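Local coordinates for trehalose synthase regulatory protein (Candida albicans, PDB 5HUS), which probably regulates trehalose synthesis and carries a C-terminal domain of the trehalose-phosphatase family, in the HAD clan, at residues A[21-33]-A[47-60]. Numbering follows the deposited sequence.
Sequences RLIILALEISSAV and KVNVIDPSGLVRLL
Ile29 and Ile51 lie side by side and point the same way, CD1 of Ile29 resting 3.7 Å from CG2 of Ile51. In the short parallel pairing of their backbones, Ile51 is held through both its N and its O by the residues flanking Ile29: its N donates to Glu28 O at 3.2 Å, almost head-on to the carbonyl (167°), while Ser30 N reaches Ile51 O at 3.0 Å from above the carbonyl plane. With CG1 of Ile29 beside the backbone N (chi1 -58°), its CG2 branch is left to meet Pro53 CG at 3.7 Å, in the first turn of helix 53-59. Further along the helix Leu27 crosses Leu56 obliquely, and just beyond its end Leu60 meets Leu25 tip to tip, CD1 to CD1 at 3.8 Å.

Val50 and Glu28 occupy the other face, where Val50 CG1 presses tightly on Ser30 CB (3.5 Å). A water bridges Glu28 N and Asn49 O. Asp52 caps the helix, OD2 accepting from Ser54 OG and weakly from Gly55 N. Strand 20-26 and helix 53-59 form the first half of a beta-alpha-beta crossover to parallel strand 69-74 in the HAD-type Rossmann-like core, with helix 297-304 packing on Leu25, Ile51 and Leu60.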
# COMPACT_ATOMS: atom_id res chain seq x y z
N ARG A 21 10.02 12.68 -10.17
CA ARG A 21 9.23 11.49 -10.48
C ARG A 21 9.02 10.69 -9.20
O ARG A 21 9.98 10.37 -8.50
CB ARG A 21 9.93 10.62 -11.52
CG ARG A 21 10.46 11.39 -12.73
CD ARG A 21 11.46 10.54 -13.49
NE ARG A 21 12.23 11.29 -14.48
CZ ARG A 21 13.31 10.81 -15.09
NH1 ARG A 21 13.75 9.60 -14.80
NH2 ARG A 21 13.95 11.55 -15.98
N LEU A 22 7.76 10.38 -8.90
CA LEU A 22 7.40 9.63 -7.70
C LEU A 22 6.88 8.26 -8.09
O LEU A 22 5.95 8.14 -8.89
CB LEU A 22 6.34 10.38 -6.88
CG LEU A 22 5.79 9.63 -5.66
CD1 LEU A 22 6.90 9.35 -4.66
CD2 LEU A 22 4.67 10.43 -5.03
N ILE A 23 7.51 7.23 -7.53
CA ILE A 23 7.16 5.85 -7.86
C ILE A 23 6.78 5.12 -6.59
O ILE A 23 7.55 5.10 -5.63
CB ILE A 23 8.31 5.12 -8.57
CG1 ILE A 23 8.61 5.80 -9.91
CG2 ILE A 23 7.98 3.65 -8.76
CD1 ILE A 23 9.84 5.29 -10.63
N ILE A 24 5.58 4.56 -6.57
CA ILE A 24 5.08 3.85 -5.40
C ILE A 24 4.82 2.40 -5.79
O ILE A 24 4.01 2.13 -6.68
CB ILE A 24 3.81 4.51 -4.83
CG1 ILE A 24 4.15 5.92 -4.33
CG2 ILE A 24 3.21 3.67 -3.71
CD1 ILE A 24 2.96 6.78 -4.03
N LEU A 25 5.54 1.49 -5.14
CA LEU A 25 5.45 0.07 -5.47
C LEU A 25 4.82 -0.72 -4.33
O LEU A 25 5.40 -0.83 -3.25
CB LEU A 25 6.85 -0.48 -5.78
CG LEU A 25 7.64 0.28 -6.85
CD1 LEU A 25 9.02 -0.36 -7.08
CD2 LEU A 25 6.84 0.33 -8.14
N ALA A 26 3.62 -1.25 -4.58
CA ALA A 26 2.95 -2.12 -3.61
C ALA A 26 3.37 -3.55 -3.87
O ALA A 26 2.80 -4.22 -4.73
CB ALA A 26 1.43 -1.96 -3.70
N LEU A 27 4.37 -4.00 -3.14
CA LEU A 27 4.97 -5.31 -3.37
C LEU A 27 4.97 -6.14 -2.09
O LEU A 27 5.05 -5.60 -0.99
CB LEU A 27 6.40 -5.17 -3.88
CG LEU A 27 6.62 -4.35 -5.15
CD1 LEU A 27 8.10 -4.20 -5.43
CD2 LEU A 27 5.91 -5.00 -6.33
N GLU A 28 4.88 -7.46 -2.26
CA GLU A 28 5.03 -8.37 -1.13
C GLU A 28 6.51 -8.62 -0.91
O GLU A 28 7.17 -9.26 -1.73
CB GLU A 28 4.29 -9.68 -1.40
CG GLU A 28 2.79 -9.52 -1.58
CD GLU A 28 2.05 -9.42 -0.26
OE1 GLU A 28 1.95 -10.44 0.45
OE2 GLU A 28 1.57 -8.31 0.06
N ILE A 29 7.05 -8.10 0.19
CA ILE A 29 8.46 -8.24 0.47
C ILE A 29 8.65 -9.35 1.51
O ILE A 29 7.96 -9.38 2.52
CB ILE A 29 9.07 -6.92 0.98
CG1 ILE A 29 8.85 -5.82 -0.06
CG2 ILE A 29 10.54 -7.08 1.28
CD1 ILE A 29 9.51 -6.10 -1.40
N SER A 30 9.58 -10.26 1.24
CA SER A 30 9.81 -11.38 2.15
C SER A 30 11.29 -11.75 2.19
O SER A 30 11.95 -11.75 1.16
CB SER A 30 8.98 -12.60 1.72
OG SER A 30 9.36 -13.76 2.45
N SER A 31 11.79 -12.04 3.38
CA SER A 31 13.18 -12.48 3.53
C SER A 31 13.28 -14.00 3.43
O SER A 31 14.38 -14.56 3.52
CB SER A 31 13.76 -11.99 4.85
OG SER A 31 13.84 -10.58 4.88
N ALA A 32 12.14 -14.66 3.24
CA ALA A 32 12.10 -16.12 3.09
C ALA A 32 12.91 -16.59 1.90
O ALA A 32 13.04 -15.89 0.90
CB ALA A 32 10.67 -16.59 2.95
N VAL A 33 13.46 -17.80 2.01
CA VAL A 33 14.29 -18.35 0.95
C VAL A 33 13.44 -18.86 -0.21
O VAL A 33 13.43 -18.26 -1.28
CB VAL A 33 15.17 -19.50 1.48
CG1 VAL A 33 15.90 -20.18 0.34
CG2 VAL A 33 16.15 -18.96 2.52
N LYS A 47 2.39 -17.66 -3.12
CA LYS A 47 2.60 -16.61 -4.11
C LYS A 47 3.94 -16.78 -4.82
O LYS A 47 4.83 -17.47 -4.31
CB LYS A 47 2.53 -15.23 -3.45
CG LYS A 47 1.19 -14.92 -2.80
CD LYS A 47 1.05 -13.43 -2.53
CE LYS A 47 -0.35 -13.09 -2.03
NZ LYS A 47 -0.61 -11.62 -2.06
N VAL A 48 4.08 -16.16 -5.98
CA VAL A 48 5.31 -16.24 -6.75
C VAL A 48 5.85 -14.84 -7.07
O VAL A 48 7.02 -14.67 -7.40
CB VAL A 48 5.12 -17.03 -8.07
CG1 VAL A 48 4.57 -16.13 -9.17
CG2 VAL A 48 6.44 -17.67 -8.50
N ASN A 49 4.98 -13.83 -6.95
CA ASN A 49 5.40 -12.45 -7.14
C ASN A 49 5.81 -11.82 -5.82
O ASN A 49 5.22 -10.86 -5.34
CB ASN A 49 4.28 -11.62 -7.78
CG ASN A 49 4.21 -11.83 -9.28
OD1 ASN A 49 5.23 -11.88 -9.96
ND2 ASN A 49 2.99 -11.94 -9.80
N VAL A 50 6.84 -12.41 -5.22
CA VAL A 50 7.39 -11.96 -3.96
C VAL A 50 8.88 -11.71 -4.17
O VAL A 50 9.51 -12.39 -4.99
CB VAL A 50 7.15 -13.00 -2.85
CG1 VAL A 50 7.68 -12.51 -1.52
CG2 VAL A 50 5.67 -13.33 -2.75
N ILE A 51 9.45 -10.74 -3.47
CA ILE A 51 10.88 -10.49 -3.61
C ILE A 51 11.48 -10.05 -2.27
O ILE A 51 10.79 -9.53 -1.40
CB ILE A 51 11.16 -9.43 -4.71
CG1 ILE A 51 12.63 -9.49 -5.16
CG2 ILE A 51 10.78 -8.03 -4.23
CD1 ILE A 51 12.87 -8.98 -6.56
N ASP A 52 12.79 -10.27 -2.13
CA ASP A 52 13.51 -9.89 -0.92
C ASP A 52 14.03 -8.45 -1.02
O ASP A 52 14.15 -7.91 -2.12
CB ASP A 52 14.67 -10.87 -0.69
CG ASP A 52 15.63 -10.90 -1.86
OD1 ASP A 52 15.19 -11.22 -2.99
OD2 ASP A 52 16.82 -10.60 -1.65
N PRO A 53 14.32 -7.83 0.13
CA PRO A 53 14.78 -6.44 0.15
C PRO A 53 16.02 -6.19 -0.71
O PRO A 53 16.03 -5.26 -1.51
CB PRO A 53 15.10 -6.21 1.63
CG PRO A 53 14.13 -7.11 2.34
CD PRO A 53 14.07 -8.34 1.49
N SER A 54 17.05 -7.01 -0.56
CA SER A 54 18.29 -6.83 -1.31
C SER A 54 18.06 -6.99 -2.82
O SER A 54 18.66 -6.28 -3.61
CB SER A 54 19.35 -7.83 -0.84
OG SER A 54 18.89 -9.16 -0.97
N GLY A 55 17.18 -7.91 -3.19
CA GLY A 55 16.83 -8.12 -4.59
C GLY A 55 16.13 -6.92 -5.19
O GLY A 55 16.42 -6.51 -6.31
N LEU A 56 15.21 -6.34 -4.43
CA LEU A 56 14.48 -5.15 -4.84
C LEU A 56 15.42 -3.98 -5.11
O LEU A 56 15.31 -3.32 -6.14
CB LEU A 56 13.46 -4.76 -3.77
CG LEU A 56 12.72 -3.44 -3.99
CD1 LEU A 56 11.89 -3.51 -5.27
CD2 LEU A 56 11.85 -3.09 -2.79
N VAL A 57 16.34 -3.75 -4.18
CA VAL A 57 17.28 -2.64 -4.29
C VAL A 57 18.24 -2.87 -5.46
O VAL A 57 18.49 -1.96 -6.25
CB VAL A 57 18.09 -2.45 -3.00
CG1 VAL A 57 19.08 -1.31 -3.15
CG2 VAL A 57 17.17 -2.20 -1.82
N ARG A 58 18.77 -4.08 -5.55
CA ARG A 58 19.68 -4.44 -6.64
C ARG A 58 19.02 -4.24 -7.99
O ARG A 58 19.58 -3.60 -8.88
CB ARG A 58 20.14 -5.89 -6.49
CG ARG A 58 20.97 -6.41 -7.66
CD ARG A 58 21.54 -7.81 -7.40
NE ARG A 58 20.50 -8.84 -7.31
CZ ARG A 58 20.06 -9.36 -6.17
NH1 ARG A 58 20.56 -8.96 -5.01
NH2 ARG A 58 19.11 -10.29 -6.19
N LEU A 59 17.81 -4.77 -8.14
CA LEU A 59 17.11 -4.71 -9.42
C LEU A 59 16.65 -3.30 -9.79
O LEU A 59 16.28 -3.05 -10.93
CB LEU A 59 15.92 -5.66 -9.42
CG LEU A 59 16.27 -7.15 -9.55
CD1 LEU A 59 15.01 -7.99 -9.52
CD2 LEU A 59 17.06 -7.41 -10.83
N LEU A 60 16.69 -2.38 -8.82
CA LEU A 60 16.34 -0.98 -9.07
C LEU A 60 17.50 -0.04 -8.77
O LEU A 60 17.28 1.13 -8.47
CB LEU A 60 15.13 -0.57 -8.23
CG LEU A 60 13.79 -1.27 -8.49
CD1 LEU A 60 12.74 -0.79 -7.49
CD2 LEU A 60 13.33 -1.02 -9.91
O HOH W 1 4.33 -8.46 -4.87